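Local coordinates for protein alanine racemase (Oenococcus oeni PSU-1, PDB 3HUR) that belongs to the alanine racemase family, with a TIM-barrel N-terminal domain and a C-terminal domain rich in beta strands, at residues 44-49 with 364-369; 308-313 with 327-332; 349-354 with 358-363. One frame throughout, in Å; residues are numbered along the deposited sequence.

Contact 1 of 3, residues 44-49 with 364-369; sequences YGLGAI and TTLAPR. With SO4 (sulfate ion), chain C.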
# COMPACT_ATOMS: atom_id res chain seq x y z
N TYR A 44 -17.52 13.05 -11.38
CA TYR A 44 -16.20 13.18 -10.75
C TYR A 44 -16.25 12.49 -9.44
O TYR A 44 -15.82 13.01 -8.47
CB TYR A 44 -15.76 14.65 -10.64
CG TYR A 44 -15.52 15.16 -12.01
CD1 TYR A 44 -16.50 15.84 -12.71
CD2 TYR A 44 -14.35 14.87 -12.65
CE1 TYR A 44 -16.28 16.29 -14.02
CE2 TYR A 44 -14.11 15.29 -13.94
CZ TYR A 44 -15.08 16.01 -14.63
OH TYR A 44 -14.82 16.39 -15.93
N GLY A 45 -16.81 11.31 -9.44
CA GLY A 45 -16.99 10.56 -8.22
C GLY A 45 -17.87 11.17 -7.15
O GLY A 45 -17.80 10.74 -6.00
N LEU A 46 -18.70 12.14 -7.51
CA LEU A 46 -19.60 12.79 -6.56
C LEU A 46 -21.07 12.53 -6.87
O LEU A 46 -21.93 12.78 -6.01
CB LEU A 46 -19.38 14.31 -6.52
CG LEU A 46 -17.98 14.73 -6.12
CD1 LEU A 46 -17.95 16.21 -5.88
CD2 LEU A 46 -17.51 13.98 -4.90
N GLY A 47 -21.36 12.03 -8.07
CA GLY A 47 -22.70 11.55 -8.40
C GLY A 47 -23.29 12.30 -9.57
O GLY A 47 -23.71 13.41 -9.45
N ALA A 48 -23.35 11.69 -10.72
CA ALA A 48 -23.74 12.42 -11.92
C ALA A 48 -25.23 12.76 -11.89
O ALA A 48 -25.65 13.85 -12.22
CB ALA A 48 -23.36 11.63 -13.14
N ILE A 49 -26.05 11.83 -11.47
CA ILE A 49 -27.48 12.04 -11.46
C ILE A 49 -27.91 13.20 -10.58
O ILE A 49 -28.50 14.13 -11.09
CB ILE A 49 -28.16 10.76 -11.06
CG1 ILE A 49 -27.75 9.69 -12.05
CG2 ILE A 49 -29.65 10.90 -11.01
CD1 ILE A 49 -28.84 8.88 -12.55
N THR A 364 -12.31 8.03 -9.46
CA THR A 364 -12.26 8.77 -8.20
C THR A 364 -11.04 8.37 -7.39
O THR A 364 -10.50 7.27 -7.54
CB THR A 364 -13.51 8.55 -7.31
OG1 THR A 364 -13.45 9.49 -6.21
CG2 THR A 364 -13.54 7.17 -6.75
N THR A 365 -10.56 9.33 -6.63
CA THR A 365 -9.47 9.14 -5.68
C THR A 365 -9.94 9.66 -4.31
O THR A 365 -9.10 9.88 -3.44
CB THR A 365 -8.18 9.96 -6.09
OG1 THR A 365 -8.51 11.36 -6.08
CG2 THR A 365 -7.67 9.56 -7.46
N LEU A 366 -11.25 9.91 -4.15
CA LEU A 366 -11.79 10.37 -2.89
C LEU A 366 -12.68 9.27 -2.26
O LEU A 366 -13.84 9.12 -2.62
CB LEU A 366 -12.57 11.67 -3.08
CG LEU A 366 -13.13 12.29 -1.80
CD1 LEU A 366 -12.00 12.80 -0.90
CD2 LEU A 366 -14.15 13.42 -2.02
N ALA A 367 -12.10 8.49 -1.33
CA ALA A 367 -12.85 7.62 -0.38
C ALA A 367 -13.88 6.84 -1.12
O ALA A 367 -15.05 6.93 -0.84
CB ALA A 367 -13.50 8.43 0.70
N PRO A 368 -13.43 6.05 -2.07
CA PRO A 368 -14.31 5.34 -2.97
C PRO A 368 -15.27 4.34 -2.30
O PRO A 368 -16.30 3.98 -2.92
CB PRO A 368 -13.38 4.61 -3.93
CG PRO A 368 -12.08 4.53 -3.25
CD PRO A 368 -12.03 5.59 -2.14
N ARG A 369 -14.98 3.93 -1.08
CA ARG A 369 -15.76 2.90 -0.46
C ARG A 369 -16.84 3.41 0.44
O ARG A 369 -17.60 2.60 0.95
CB ARG A 369 -14.85 1.94 0.29
CG ARG A 369 -14.07 1.03 -0.70
CD ARG A 369 -13.09 0.10 -0.03
NE ARG A 369 -12.24 0.79 0.93
CZ ARG A 369 -11.81 0.27 2.08
NH1 ARG A 369 -12.13 -0.98 2.44
NH2 ARG A 369 -11.03 1.00 2.88
S SO4 C . -10.51 3.88 1.10
O1 SO4 C . -10.17 3.47 2.48
O2 SO4 C . -9.98 2.74 0.34
O3 SO4 C . -11.99 4.20 0.98
O4 SO4 C . -9.80 5.13 0.77
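Gly45 and Thr364 are the closest point of this junction, with Gly45 CA 4.1 Å from Thr364 CB. Gly45 sits at the end of the short, weakly bonded helix 41-45 with a positive phi of 62°, and its bare alpha carbon lets the two backbones draw together. Next along the chain, the end of the Leu46 side chain comes nearer to 364-369, its CD2 methyl lying 4.5 Å from Leu366 CD2. The two leucines thus meet methyl to methyl, a light apolar touch, and Phe251 of strand 251-263 packs against both. Gly47, with a positive phi, follows the short helix and N-caps the next, and Ala48 N is held by Asp42 OD2 as helix 48-57 begins.

No hydrogen bond passes directly between the segments; the polar order lies within 364-369. Thr364 carries OG1 opposite the backbone N (chi1 -171°), where it accepts from Leu366 N at 3.0 Å with a nearly straight N-H...O angle of 168°, an ST turn that steers the chain out of strand 357-364. Farther on, a sulfate ion, probably from the crystallisation liquor, lies at the edge of the Arg369 guanidinium, its sulfur in the plane. Arg369 NH2 gives it the firm bond, 2.6 Å to O1, while Arg369 NE reaches O2 (3.0 Å) and O3 (3.4 Å) only weakly; Gly293 N is another donor to the ion, and Pro368 CD lies 3.4 Å from O3.

Arg372 bridges the two segments, bonding Gly45 O as well as Leu366 O and Ala367 O. What results is an interdomain seam: the beta-to-alpha connection after strand 34-38 of the TIM barrel abuts the loop that leaves the C-terminal hairpin strand 357-364.

Contact 2 of 3, residues 308-313 with 327-332; sequences KRMPII and RKYPIG
The Tyr329 ring is approached by Met310 across the contact and by Arg327 from within its own segment. Over one face lies the Arg327 guanidinium, its CZ 3.6 Å above the ring plane and displaced toward the rim; the two flat groups overlap only in part. Met310 arrives obliquely, neither squarely over the ring nor at its edge, and its side chain runs to meet the tyrosine from the opposite direction. Its terminal methyl does most of the touching: Met310 CE is 3.4 Å from Tyr329 OH and 3.9 Å from CZ of the same ring. The sulfur stands farther back, Met310 SD being 5.3 Å from the ring centroid and 46° off its normal, a Met-aromatic contact of the oblique kind. A bend at the last torsion of Met310 (chi3 -144°) carries the methyl to the hydroxyl end of the ring.

Polar groups gather there too. Tyr329 OH is hydrogen-bonded to Asp326 OD1, just before the segment, whereas Lys308 NZ stays 4.4 Å from that hydroxyl oxygen. Lys308 NZ and Arg327 NH2 are 5.4 Å apart, a proximity of like charges that the Asp326 carboxylate may offset. Arg327 NE also makes a weak bond to Lys328 O, 3.4 Å long.

Met310 also packs on Ile305 of strand 302-305 and Val323 of strand 321-324. Strand 308-311 pairs antiparallel with 302-305, and the tyrosine comes from the loop linking strand 321-324 to strand 334-339, so that this loop is folded against the sheet of the C-terminal domain.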
# COMPACT_ATOMS: atom_id res chain seq x y z
N LYS A 308 -16.46 24.95 14.61
CA LYS A 308 -15.20 25.20 15.27
C LYS A 308 -14.21 24.06 15.07
O LYS A 308 -14.55 22.91 14.78
CB LYS A 308 -15.39 25.46 16.79
CG LYS A 308 -16.77 26.05 17.19
CD LYS A 308 -16.71 26.96 18.45
CE LYS A 308 -18.05 27.72 18.70
NZ LYS A 308 -19.01 26.93 19.56
N ARG A 309 -12.98 24.39 15.34
CA ARG A 309 -11.87 23.58 15.00
C ARG A 309 -11.23 23.01 16.30
O ARG A 309 -10.46 23.70 16.95
CB ARG A 309 -10.95 24.52 14.26
CG ARG A 309 -9.97 23.86 13.38
CD ARG A 309 -9.30 24.89 12.42
NE ARG A 309 -7.96 24.43 12.06
CZ ARG A 309 -6.89 24.40 12.89
NH1 ARG A 309 -6.97 24.85 14.15
NH2 ARG A 309 -5.72 23.92 12.45
N MET A 310 -11.58 21.77 16.67
CA MET A 310 -11.06 21.13 17.90
C MET A 310 -9.90 20.17 17.57
O MET A 310 -9.85 19.64 16.46
CB MET A 310 -12.19 20.45 18.68
CG MET A 310 -13.22 21.46 19.21
SD MET A 310 -14.82 20.76 19.50
CE MET A 310 -15.98 22.06 19.05
N PRO A 311 -8.96 19.96 18.52
CA PRO A 311 -7.73 19.27 18.18
C PRO A 311 -7.78 17.75 18.33
O PRO A 311 -8.51 17.22 19.17
CB PRO A 311 -6.74 19.87 19.17
CG PRO A 311 -7.54 20.04 20.37
CD PRO A 311 -8.90 20.47 19.90
N ILE A 312 -6.98 17.06 17.54
CA ILE A 312 -6.90 15.63 17.61
C ILE A 312 -5.82 15.35 18.62
O ILE A 312 -4.73 15.90 18.51
CB ILE A 312 -6.51 15.04 16.25
CG1 ILE A 312 -7.73 14.98 15.35
CG2 ILE A 312 -5.91 13.65 16.41
CD1 ILE A 312 -7.41 14.73 13.90
N ILE A 313 -6.09 14.49 19.59
CA ILE A 313 -5.09 14.15 20.57
C ILE A 313 -4.87 12.66 20.65
O ILE A 313 -5.81 11.89 20.66
CB ILE A 313 -5.42 14.72 21.98
CG1 ILE A 313 -6.56 13.98 22.68
CG2 ILE A 313 -5.77 16.21 21.90
CD1 ILE A 313 -7.89 14.26 22.11
N ARG A 327 -16.68 21.81 24.86
CA ARG A 327 -17.69 21.50 25.87
C ARG A 327 -18.10 20.06 25.60
O ARG A 327 -17.45 19.38 24.83
CB ARG A 327 -18.88 22.47 25.77
CG ARG A 327 -19.21 22.92 24.37
CD ARG A 327 -20.63 23.45 24.26
NE ARG A 327 -21.58 22.41 23.85
CZ ARG A 327 -22.38 22.47 22.78
NH1 ARG A 327 -23.18 21.44 22.51
NH2 ARG A 327 -22.39 23.55 22.00
N LYS A 328 -19.16 19.60 26.23
CA LYS A 328 -19.62 18.23 26.03
C LYS A 328 -20.51 18.25 24.80
O LYS A 328 -21.34 19.16 24.68
CB LYS A 328 -20.40 17.77 27.29
CG LYS A 328 -20.93 16.32 27.27
CD LYS A 328 -22.06 16.11 28.30
CE LYS A 328 -22.50 14.63 28.40
NZ LYS A 328 -23.98 14.47 28.68
N TYR A 329 -20.35 17.29 23.87
CA TYR A 329 -21.32 17.14 22.78
C TYR A 329 -21.98 15.78 22.84
O TYR A 329 -21.39 14.83 23.31
CB TYR A 329 -20.69 17.34 21.40
CG TYR A 329 -20.25 18.74 21.15
CD1 TYR A 329 -19.11 19.24 21.77
CD2 TYR A 329 -20.96 19.58 20.32
CE1 TYR A 329 -18.68 20.53 21.57
CE2 TYR A 329 -20.54 20.91 20.12
CZ TYR A 329 -19.39 21.35 20.75
OH TYR A 329 -18.96 22.64 20.58
N PRO A 330 -23.21 15.68 22.34
CA PRO A 330 -23.88 14.41 22.32
C PRO A 330 -23.40 13.49 21.19
O PRO A 330 -22.98 13.96 20.12
CB PRO A 330 -25.33 14.80 22.04
CG PRO A 330 -25.21 15.98 21.21
CD PRO A 330 -24.05 16.73 21.76
N ILE A 331 -23.52 12.19 21.40
CA ILE A 331 -23.08 11.27 20.39
C ILE A 331 -23.92 11.55 19.16
O ILE A 331 -25.04 12.02 19.27
CB ILE A 331 -23.13 9.77 20.86
CG1 ILE A 331 -24.56 9.29 21.02
CG2 ILE A 331 -22.31 9.54 22.16
CD1 ILE A 331 -24.97 8.37 19.92
N GLY A 332 -23.36 11.32 17.99
CA GLY A 332 -24.11 11.57 16.76
C GLY A 332 -23.85 12.94 16.16
O GLY A 332 -24.31 13.21 15.08

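Contact 3 of 3, residues 349-354 with 358-363; sequences EEVANY and IVDEIQ
A beta hairpin of strands 347-353 and 357-364 holds this contact, its strands running antiparallel at 174° with axes 4.6 Å apart. Glu350 pairs with Glu361 and Ala352 with Val359, each through two backbone hydrogen bonds; Glu361 N to Glu350 O is 2.8 Å.

The same two pairs line one face. There the carboxylates of Glu350 and Glu361 lie side by side and nearly coplanar (14°), their OE1 atoms 2.9 Å apart, two acceptors with no hydrogen bond between them. A water accepts from Gln363 NE2 and donates weakly to Glu350 OE1, while Glu350 OE2 turns to Asn291 ND2 of the second subunit. Beyond them Ala352 CB meets Val359 CB at 4.1 Å, and Val359 CG2 touches the Tyr354 ring edge at CE2, 4.2 Å away.

On the other face Glu349, CG anti to its backbone N (chi1 -177°), crosses Ile362, CD 3.7 Å from CG1, and brings OE2 to 2.5 Å from Asp360 OD1; one of the acids probably holds a proton.

Ile358 and Val359 continue the sheet in parallel with a second-subunit strand. Gln320 of the second subunit is hydrogen-bonded to Tyr354 OH, and Tyr271 of the third meets its ring edge-to-face.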
# COMPACT_ATOMS: atom_id res chain seq x y z
N GLU A 349 -6.87 10.64 -14.10
CA GLU A 349 -7.09 10.22 -15.47
C GLU A 349 -5.90 9.47 -16.06
O GLU A 349 -4.78 9.86 -15.87
CB GLU A 349 -7.33 11.47 -16.31
CG GLU A 349 -7.64 11.19 -17.79
CD GLU A 349 -8.46 12.31 -18.39
OE1 GLU A 349 -8.44 13.42 -17.80
OE2 GLU A 349 -9.16 12.08 -19.39
N GLU A 350 -6.17 8.45 -16.85
CA GLU A 350 -5.17 7.57 -17.45
C GLU A 350 -5.59 7.45 -18.92
O GLU A 350 -6.72 7.10 -19.19
CB GLU A 350 -5.27 6.22 -16.71
CG GLU A 350 -4.40 4.99 -17.17
CD GLU A 350 -4.42 3.79 -16.10
OE1 GLU A 350 -5.51 3.41 -15.59
OE2 GLU A 350 -3.33 3.22 -15.76
N VAL A 351 -4.72 7.82 -19.87
CA VAL A 351 -4.97 7.59 -21.30
C VAL A 351 -3.93 6.66 -21.97
O VAL A 351 -2.78 6.63 -21.60
CB VAL A 351 -5.09 8.92 -22.10
CG1 VAL A 351 -5.75 10.04 -21.25
CG2 VAL A 351 -3.76 9.35 -22.54
N ALA A 352 -4.34 5.91 -22.96
CA ALA A 352 -3.41 5.04 -23.66
C ALA A 352 -3.77 5.10 -25.11
O ALA A 352 -4.94 5.15 -25.45
CB ALA A 352 -3.52 3.64 -23.16
N ASN A 353 -2.79 5.16 -25.98
CA ASN A 353 -3.07 5.24 -27.41
C ASN A 353 -2.54 4.01 -28.10
O ASN A 353 -1.40 3.62 -27.89
CB ASN A 353 -2.50 6.53 -28.04
CG ASN A 353 -3.37 7.75 -27.72
OD1 ASN A 353 -4.26 8.11 -28.50
ND2 ASN A 353 -3.12 8.39 -26.56
N TYR A 354 -3.39 3.41 -28.91
CA TYR A 354 -3.02 2.25 -29.69
C TYR A 354 -3.46 2.45 -31.14
O TYR A 354 -4.16 3.40 -31.48
CB TYR A 354 -3.67 0.97 -29.12
CG TYR A 354 -3.28 0.70 -27.71
CD1 TYR A 354 -2.05 0.15 -27.43
CD2 TYR A 354 -4.11 1.03 -26.63
CE1 TYR A 354 -1.65 -0.09 -26.12
CE2 TYR A 354 -3.73 0.77 -25.31
CZ TYR A 354 -2.50 0.24 -25.07
OH TYR A 354 -2.03 -0.01 -23.83
N ILE A 358 -8.32 4.33 -28.44
CA ILE A 358 -7.83 5.30 -27.46
C ILE A 358 -8.52 4.93 -26.18
O ILE A 358 -9.74 4.86 -26.15
CB ILE A 358 -8.31 6.72 -27.76
CG1 ILE A 358 -7.88 7.17 -29.15
CG2 ILE A 358 -7.84 7.71 -26.68
CD1 ILE A 358 -8.77 8.30 -29.72
N VAL A 359 -7.76 4.69 -25.11
CA VAL A 359 -8.34 4.38 -23.83
C VAL A 359 -8.21 5.63 -22.99
O VAL A 359 -7.11 6.13 -22.84
CB VAL A 359 -7.59 3.24 -23.17
CG1 VAL A 359 -8.25 2.85 -21.85
CG2 VAL A 359 -7.53 2.03 -24.11
N ASP A 360 -9.35 6.16 -22.51
CA ASP A 360 -9.39 7.34 -21.64
C ASP A 360 -10.18 7.06 -20.34
O ASP A 360 -11.36 7.30 -20.28
CB ASP A 360 -10.02 8.55 -22.37
CG ASP A 360 -9.78 9.88 -21.64
OD1 ASP A 360 -9.62 9.89 -20.41
OD2 ASP A 360 -9.74 10.96 -22.29
N GLU A 361 -9.50 6.61 -19.28
CA GLU A 361 -10.15 6.24 -18.00
C GLU A 361 -10.05 7.27 -16.87
O GLU A 361 -8.97 7.50 -16.38
CB GLU A 361 -9.50 4.98 -17.48
CG GLU A 361 -10.29 4.32 -16.32
CD GLU A 361 -9.63 3.08 -15.77
OE1 GLU A 361 -8.37 2.97 -15.89
OE2 GLU A 361 -10.38 2.21 -15.20
N ILE A 362 -11.16 7.85 -16.43
CA ILE A 362 -11.13 8.69 -15.24
C ILE A 362 -11.72 7.91 -14.08
O ILE A 362 -12.67 7.15 -14.29
CB ILE A 362 -11.87 10.01 -15.44
CG1 ILE A 362 -11.28 10.76 -16.62
CG2 ILE A 362 -11.71 10.86 -14.24
CD1 ILE A 362 -11.86 12.18 -16.89
N GLN A 363 -11.15 8.11 -12.88
CA GLN A 363 -11.53 7.39 -11.68
C GLN A 363 -11.43 8.26 -10.45
O GLN A 363 -10.57 9.12 -10.39
CB GLN A 363 -10.63 6.19 -11.47
CG GLN A 363 -11.01 5.01 -12.28
CD GLN A 363 -10.11 3.81 -12.01
OE1 GLN A 363 -10.58 2.74 -11.62
NE2 GLN A 363 -8.83 3.99 -12.21
O HOH W 1 -6.73 1.95 -12.67

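The three contacts show chemistry following place. Contact 1 lies nearest the middle of the chain and ties the two domains through small, sparse packing; contact 2 sits far out in the C-terminal domain, where a buried methionine and tyrosine are topped by exposed charges; contact 3, a hairpin with a regular backbone ladder, buries the most surface of the three and borders two other subunits. Contacts 1 and 3 share the chain at 363-364, where the hairpin strand runs into the seam loop, and both meet the second subunit. Contacts 2 and 3 stand 43 Å apart between centres. Both are nested in the loop closed by contact 1, one after the other along the chain.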